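Putative branched-chain amino acid ABC transporter, periplasmic branched-chain amino acid-binding protein (Pseudomonas protegens Pf-5, PDB 4RU0) probably binds branched-chain amino acids or related solutes in the periplasm and delivers them to an ABC transporter for uptake. Local coordinates at residues Lys284-Thr290 and Ala397-Asp403; Leu155-Glu160 and Gly266-Ala270. One frame throughout, in Å; residues are numbered along the deposited sequence.

Overall arrangement
Interactions 1 and 2 share one lobe of the binding protein, with centres about 13 Å apart. Interaction 1 pairs strands 287-290 and 397-402 within the lobe's sheet. Interaction 2 begins at the end of the neighbouring strand 264-266, whose following loop meets the start of helix 157-172. The two are joined directly. Leu287 O lies 2.9 Å from Gly266 N, a probable hydrogen bond, and Tyr286 OH lies 2.8 Å from Ala270 O, also a probable hydrogen bond. Interaction 2 reaches the ligand pocket through Trp269. Interaction 1 stands further back, with the side chain of Thr290 about 13 Å from the bound P3G.

Interaction 1 (Lys284-Thr290 and Ala397-Asp403); sequences KGYLALT and ARVQQWD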
loop_
_atom_site.group_PDB
_atom_site.type_symbol
_atom_site.label_atom_id
_atom_site.label_comp_id
_atom_site.label_asym_id
_atom_site.label_seq_id
_atom_site.Cartn_x
_atom_site.Cartn_y
_atom_site.Cartn_z
ATOM N N LYS A 284 -16.577 -13.052 -11.563
ATOM C CA LYS A 284 -15.641 -13.824 -12.380
ATOM C C LYS A 284 -15.016 -12.963 -13.474
ATOM O O LYS A 284 -15.723 -12.346 -14.266
ATOM C CB LYS A 284 -16.339 -15.032 -13.014
ATOM C CG LYS A 284 -16.711 -16.135 -12.038
ATOM C CD LYS A 284 -17.357 -17.302 -12.771
ATOM C CE LYS A 284 -17.552 -18.503 -11.856
ATOM N NZ LYS A 284 -16.255 -19.043 -11.363
ATOM N N GLY A 285 -13.688 -12.921 -13.511
ATOM C CA GLY A 285 -12.988 -12.150 -14.524
ATOM C C GLY A 285 -12.476 -10.806 -14.034
ATOM O O GLY A 285 -11.623 -10.189 -14.676
ATOM N N TYR A 286 -13.001 -10.358 -12.897
ATOM C CA TYR A 286 -12.613 -9.094 -12.269
ATOM C C TYR A 286 -11.105 -8.908 -12.162
ATOM O O TYR A 286 -10.394 -9.805 -11.710
ATOM C CB TYR A 286 -13.246 -9.010 -10.881
ATOM C CG TYR A 286 -12.879 -7.794 -10.059
ATOM C CD1 TYR A 286 -13.440 -6.550 -10.327
ATOM C CD2 TYR A 286 -11.996 -7.896 -8.997
ATOM C CE1 TYR A 286 -13.115 -5.438 -9.565
ATOM C CE2 TYR A 286 -11.668 -6.795 -8.228
ATOM C CZ TYR A 286 -12.228 -5.570 -8.515
ATOM O OH TYR A 286 -11.902 -4.477 -7.746
ATOM N N LEU A 287 -10.621 -7.748 -12.599
ATOM C CA LEU A 287 -9.205 -7.414 -12.475
ATOM C C LEU A 287 -8.950 -6.520 -11.259
ATOM O O LEU A 287 -9.840 -5.783 -10.820
ATOM C CB LEU A 287 -8.700 -6.713 -13.734
ATOM C CG LEU A 287 -8.894 -7.449 -15.060
ATOM C CD1 LEU A 287 -8.230 -6.693 -16.202
ATOM C CD2 LEU A 287 -8.356 -8.859 -14.955
ATOM N N ALA A 288 -7.733 -6.575 -10.725
ATOM C CA ALA A 288 -7.350 -5.679 -9.636
ATOM C C ALA A 288 -5.853 -5.405 -9.644
ATOM O O ALA A 288 -5.059 -6.273 -10.008
ATOM C CB ALA A 288 -7.774 -6.260 -8.299
ATOM N N LEU A 289 -5.476 -4.189 -9.255
ATOM C CA LEU A 289 -4.071 -3.828 -9.106
ATOM C C LEU A 289 -3.576 -4.227 -7.718
ATOM O O LEU A 289 -4.341 -4.218 -6.754
ATOM C CB LEU A 289 -3.870 -2.324 -9.329
ATOM C CG LEU A 289 -4.247 -1.759 -10.700
ATOM C CD1 LEU A 289 -4.356 -0.238 -10.648
ATOM C CD2 LEU A 289 -3.240 -2.177 -11.749
ATOM N N THR A 290 -2.299 -4.572 -7.612
ATOM C CA THR A 290 -1.720 -4.906 -6.312
ATOM C C THR A 290 -0.220 -4.638 -6.274
ATOM O O THR A 290 0.482 -4.874 -7.260
ATOM C CB THR A 290 -1.968 -6.385 -5.937
ATOM O OG1 THR A 290 -1.354 -6.674 -4.675
ATOM C CG2 THR A 290 -1.389 -7.313 -6.991
ATOM N N ALA A 397 2.893 -1.641 -9.921
ATOM C CA ALA A 397 1.881 -2.577 -9.442
ATOM C C ALA A 397 1.725 -3.730 -10.416
ATOM O O ALA A 397 2.126 -3.630 -11.573
ATOM C CB ALA A 397 0.550 -1.875 -9.245
ATOM N N ARG A 398 1.138 -4.821 -9.941
ATOM C CA ARG A 398 0.828 -5.956 -10.797
ATOM C C ARG A 398 -0.678 -6.127 -10.911
ATOM O O ARG A 398 -1.422 -5.754 -10.005
ATOM C CB ARG A 398 1.468 -7.236 -10.256
ATOM C CG ARG A 398 2.984 -7.218 -10.262
ATOM C CD ARG A 398 3.559 -8.469 -9.621
ATOM N NE ARG A 398 3.237 -9.679 -10.371
ATOM C CZ ARG A 398 4.048 -10.245 -11.260
ATOM N NH1 ARG A 398 5.233 -9.709 -11.514
ATOM N NH2 ARG A 398 3.674 -11.348 -11.896
ATOM N N VAL A 399 -1.123 -6.684 -12.030
ATOM C CA VAL A 399 -2.538 -6.952 -12.235
ATOM C C VAL A 399 -2.834 -8.419 -11.948
ATOM O O VAL A 399 -2.104 -9.303 -12.389
ATOM C CB VAL A 399 -2.973 -6.606 -13.667
ATOM C CG1 VAL A 399 -4.477 -6.801 -13.837
ATOM C CG2 VAL A 399 -2.558 -5.180 -14.015
ATOM N N GLN A 400 -3.891 -8.677 -11.191
ATOM C CA GLN A 400 -4.313 -10.047 -10.950
ATOM C C GLN A 400 -5.799 -10.202 -11.243
ATOM O O GLN A 400 -6.571 -9.252 -11.080
ATOM C CB GLN A 400 -3.997 -10.470 -9.514
ATOM C CG GLN A 400 -4.688 -9.648 -8.454
ATOM C CD GLN A 400 -4.247 -10.030 -7.063
ATOM O OE1 GLN A 400 -3.125 -10.495 -6.866
ATOM N NE2 GLN A 400 -5.128 -9.840 -6.085
ATOM N N GLN A 401 -6.189 -11.400 -11.679
ATOM C CA GLN A 401 -7.554 -11.660 -12.129
ATOM C C GLN A 401 -8.274 -12.677 -11.244
ATOM O O GLN A 401 -7.696 -13.695 -10.851
ATOM C CB GLN A 401 -7.541 -12.142 -13.583
ATOM C CG GLN A 401 -8.910 -12.457 -14.161
ATOM C CD GLN A 401 -8.893 -12.507 -15.677
ATOM O OE1 GLN A 401 -7.963 -13.042 -16.281
ATOM N NE2 GLN A 401 -9.913 -11.930 -16.302
ATOM N N TRP A 402 -9.538 -12.395 -10.943
ATOM C CA TRP A 402 -10.341 -13.228 -10.050
ATOM C C TRP A 402 -11.221 -14.214 -10.823
ATOM O O TRP A 402 -11.940 -13.815 -11.745
ATOM C CB TRP A 402 -11.199 -12.322 -9.166
ATOM C CG TRP A 402 -12.101 -13.022 -8.205
ATOM C CD1 TRP A 402 -13.464 -13.088 -8.262
ATOM C CD2 TRP A 402 -11.713 -13.733 -7.023
ATOM N NE1 TRP A 402 -13.947 -13.801 -7.190
ATOM C CE2 TRP A 402 -12.893 -14.211 -6.418
ATOM C CE3 TRP A 402 -10.481 -14.018 -6.422
ATOM C CZ2 TRP A 402 -12.879 -14.956 -5.238
ATOM C CZ3 TRP A 402 -10.468 -14.760 -5.253
ATOM C CH2 TRP A 402 -11.661 -15.220 -4.673
ATOM N N ASP A 403 -11.174 -15.493 -10.458
ATOM C CA ASP A 403 -11.976 -16.488 -11.174
ATOM C C ASP A 403 -13.189 -16.961 -10.371
ATOM O O ASP A 403 -13.939 -17.830 -10.815
ATOM C CB ASP A 403 -11.115 -17.691 -11.586
ATOM C CG ASP A 403 -10.490 -18.417 -10.399
ATOM O OD1 ASP A 403 -11.052 -18.387 -9.282
ATOM O OD2 ASP A 403 -9.425 -19.043 -10.591
#
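Strands 287-290 and 397-402 pair antiparallel in the mixed sheet of one lobe, with Ala288 opposite Gln400 and Thr290 opposite Arg398 as hydrogen-bonded pairs. Ala288 N donates to Gln400 O, and Gln400 N donates back to Ala288 O, both at 2.9 Å. Thr290 and Arg398 make the same exchange. Leu287 with Gln401 and Leu289 with Val399 are the non-hydrogen-bonded pairs. On their face of the sheet Leu289 CD2 meets Val399 CG2 at 3.8 Å. Helix 157-172 packs on this face, with Leu164 against Leu289 and Tyr167 against Val399.

This is the periplasmic binding protein type of alpha/beta lobe. Strand 287-290 lies between the parallel strand 264-266 and the antiparallel strand 396-402. On the other face, the side chains of Gln400 and Thr290 cross at about a right angle. Gln400 OE1 lies 3.6 Å from Thr290 CG2, while Thr290 OG1 bonds to Tyr292 N.

The pairing continues ahead of strand 287-290. Trp402 N reaches Tyr286 O, and Gly285 N donates to Trp402 O at 2.6 Å. Gln401 has CG anti to the backbone N (chi1 180°), and its extended chain crosses Leu287 obliquely, with Leu287 CD2 3.7 Å from Gln401 CB. Gln401 NE2 donates to Gly285 O at 2.9 Å, in its own amide plane but tilted from the carbonyl plane of the acceptor. At the backbone phi of Gly285, 101°, a CB would be jammed against Lys284 O. Lys284 bends at its last torsion, and its NZ bonds to Asp403 O at 2.7 Å in the carbonyl plane. Asp403 OD1 instead accepts from Ala405 N and Asn406 N.

Interaction 2 (Leu155-Glu160 and Gly266-Ala270); sequences LTFYSE and GDIWA. With P3G (3,6,9,12,15-pentaoxaheptadecane), chain C.
Glu160 OE2 accepts a hydrogen bond from Ile268 N at 2.9 Å, met nearly along its C-O axis. The Glu160 chain is extended, with CG anti to the backbone N (chi1 -170°), and this carries the carboxylate from helix 157-172 to the loop. Glu160 OE1 lies 2.6 Å from Asp267 OD2, and the two carboxylate planes are almost perpendicular, at 84°. So short an approach suggests that one of the acids holds a proton. Arg241 forms a salt bridge with Asp267 OD2, which probably eases the crowding of negative charge.

The other oxygen, Asp267 OD1, uses its anti lone pair to accept a hydrogen bond from Trp269 N at 2.9 Å. This is an Asx turn, which probably helps hold the backbone that carries the indole. Leu155 CD2 touches Ile268 CG2 at 4.0 Å.

Phe157 and Trp269 meet rim to rim, their planes at 70°. Phe157 CE1 comes 3.5 Å from Trp269 CD1 at the edge of the indole. Trp269 NE1 bonds to Gly135 O. One indole face carries the ligand, with P3G C10 3.7 Å from Trp269 CZ2. With an alanine at this position, Gly135 O would probably lose its indole donor and a gap would probably open between Phe157 and the ligand. With Tyr41, Tyr192 and Trp243, Trp269 lines an aromatic ligand pocket in this periplasmic binding protein.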
loop_
_atom_site.group_PDB
_atom_site.type_symbol
_atom_site.label_atom_id
_atom_site.label_comp_id
_atom_site.label_asym_id
_atom_site.label_seq_id
_atom_site.Cartn_x
_atom_site.Cartn_y
_atom_site.Cartn_z
ATOM N N LEU A 155 3.723 2.800 -3.324
ATOM C CA LEU A 155 2.743 3.265 -4.265
ATOM C C LEU A 155 1.834 4.334 -3.724
ATOM O O LEU A 155 1.088 4.093 -2.819
ATOM C CB LEU A 155 1.919 2.078 -4.766
ATOM C CG LEU A 155 1.080 2.334 -6.006
ATOM C CD1 LEU A 155 1.962 2.639 -7.189
ATOM C CD2 LEU A 155 0.188 1.161 -6.296
ATOM N N THR A 156 1.852 5.498 -4.332
ATOM C CA THR A 156 0.845 6.501 -4.062
ATOM C C THR A 156 -0.276 6.389 -5.073
ATOM O O THR A 156 -0.093 5.871 -6.147
ATOM C CB THR A 156 1.399 7.920 -4.107
ATOM O OG1 THR A 156 1.822 8.231 -5.429
ATOM C CG2 THR A 156 2.556 8.064 -3.158
ATOM N N PHE A 157 -1.436 6.893 -4.716
ATOM C CA PHE A 157 -2.574 6.898 -5.626
ATOM C C PHE A 157 -2.287 7.658 -6.921
ATOM O O PHE A 157 -2.873 7.355 -7.963
ATOM C CB PHE A 157 -3.797 7.483 -4.924
ATOM C CG PHE A 157 -4.269 6.662 -3.760
ATOM C CD1 PHE A 157 -4.466 5.293 -3.894
ATOM C CD2 PHE A 157 -4.489 7.250 -2.520
ATOM C CE1 PHE A 157 -4.896 4.526 -2.816
ATOM C CE2 PHE A 157 -4.913 6.490 -1.435
ATOM C CZ PHE A 157 -5.119 5.126 -1.585
ATOM N N TYR A 158 -1.379 8.629 -6.872
ATOM C CA TYR A 158 -0.988 9.325 -8.097
ATOM C C TYR A 158 -0.270 8.363 -9.035
ATOM O O TYR A 158 -0.616 8.260 -10.210
ATOM C CB TYR A 158 -0.100 10.536 -7.798
ATOM C CG TYR A 158 -0.866 11.787 -7.433
ATOM C CD1 TYR A 158 -2.114 11.711 -6.829
ATOM C CD2 TYR A 158 -0.343 13.048 -7.693
ATOM C CE1 TYR A 158 -2.815 12.856 -6.487
ATOM C CE2 TYR A 158 -1.039 14.200 -7.357
ATOM C CZ TYR A 158 -2.277 14.096 -6.757
ATOM O OH TYR A 158 -2.985 15.230 -6.415
ATOM N N SER A 159 0.728 7.654 -8.512
ATOM C CA SER A 159 1.437 6.653 -9.304
ATOM C C SER A 159 0.506 5.537 -9.763
ATOM O O SER A 159 0.655 5.018 -10.861
ATOM C CB SER A 159 2.597 6.056 -8.508
ATOM O OG SER A 159 3.568 7.035 -8.206
ATOM N N GLU A 160 -0.445 5.167 -8.908
ATOM C CA GLU A 160 -1.377 4.096 -9.232
ATOM C C GLU A 160 -2.168 4.449 -10.484
ATOM O O GLU A 160 -2.371 3.604 -11.355
ATOM C CB GLU A 160 -2.334 3.818 -8.077
ATOM C CG GLU A 160 -3.150 2.547 -8.281
ATOM C CD GLU A 160 -4.297 2.422 -7.296
ATOM O OE1 GLU A 160 -4.783 3.464 -6.799
ATOM O OE2 GLU A 160 -4.718 1.279 -7.023
ATOM N N GLY A 266 -9.786 -2.942 -10.374
ATOM C CA GLY A 266 -9.903 -2.390 -9.043
ATOM C C GLY A 266 -8.643 -1.717 -8.532
ATOM O O GLY A 266 -7.519 -2.093 -8.887
ATOM N N ASP A 267 -8.854 -0.699 -7.702
ATOM C CA ASP A 267 -7.816 -0.096 -6.877
ATOM C C ASP A 267 -7.117 -1.170 -6.044
ATOM O O ASP A 267 -7.659 -2.261 -5.846
ATOM C CB ASP A 267 -8.440 0.959 -5.964
ATOM C CG ASP A 267 -7.420 1.867 -5.337
ATOM O OD1 ASP A 267 -6.873 1.509 -4.272
ATOM O OD2 ASP A 267 -7.178 2.953 -5.906
ATOM N N ILE A 268 -5.929 -0.871 -5.536
ATOM C CA ILE A 268 -5.235 -1.841 -4.691
ATOM C C ILE A 268 -6.025 -2.092 -3.407
ATOM O O ILE A 268 -5.913 -3.150 -2.800
ATOM C CB ILE A 268 -3.804 -1.394 -4.347
ATOM C CG1 ILE A 268 -3.813 -0.108 -3.518
ATOM C CG2 ILE A 268 -2.982 -1.215 -5.622
ATOM C CD1 ILE A 268 -2.478 0.212 -2.895
ATOM N N TRP A 269 -6.855 -1.132 -3.017
ATOM C CA TRP A 269 -7.707 -1.296 -1.845
ATOM C C TRP A 269 -9.069 -1.868 -2.224
ATOM O O TRP A 269 -10.036 -1.759 -1.477
ATOM C CB TRP A 269 -7.851 0.039 -1.110
ATOM C CG TRP A 269 -6.518 0.529 -0.672
ATOM C CD1 TRP A 269 -5.810 1.555 -1.206
ATOM C CD2 TRP A 269 -5.703 -0.030 0.362
ATOM N NE1 TRP A 269 -4.609 1.689 -0.555
ATOM C CE2 TRP A 269 -4.521 0.725 0.413
ATOM C CE3 TRP A 269 -5.868 -1.090 1.260
ATOM C CZ2 TRP A 269 -3.498 0.454 1.322
ATOM C CZ3 TRP A 269 -4.854 -1.359 2.163
ATOM C CH2 TRP A 269 -3.686 -0.589 2.187
ATOM N N ALA A 270 -9.124 -2.483 -3.399
ATOM C CA ALA A 270 -10.298 -3.233 -3.828
ATOM C C ALA A 270 -9.834 -4.528 -4.477
ATOM O O ALA A 270 -10.462 -5.029 -5.399
ATOM C CB ALA A 270 -11.148 -2.410 -4.796
HETATM O O3 P3G C . -4.864 -2.208 6.637
HETATM C C7 P3G C . -4.260 -1.024 6.147
HETATM C C8 P3G C . -5.172 0.153 6.435
HETATM O O4 P3G C . -4.909 1.174 5.483
HETATM C C9 P3G C . -6.095 1.834 5.081
HETATM C C10 P3G C . -6.042 2.007 3.580
HETATM O O5 P3G C . -6.750 3.180 3.222
HETATM C C11 P3G C . -7.676 2.930 2.184
HETATM C C12 P3G C . -8.613 4.116 2.059
HETATM O O6 P3G C . -9.953 3.661 2.080
HETATM C C13 P3G C . -10.865 4.711 2.306
HETATM C C14 P3G C . -11.287 4.686 3.752
HETATM O O7 P3G C . -11.905 5.921 4.081
#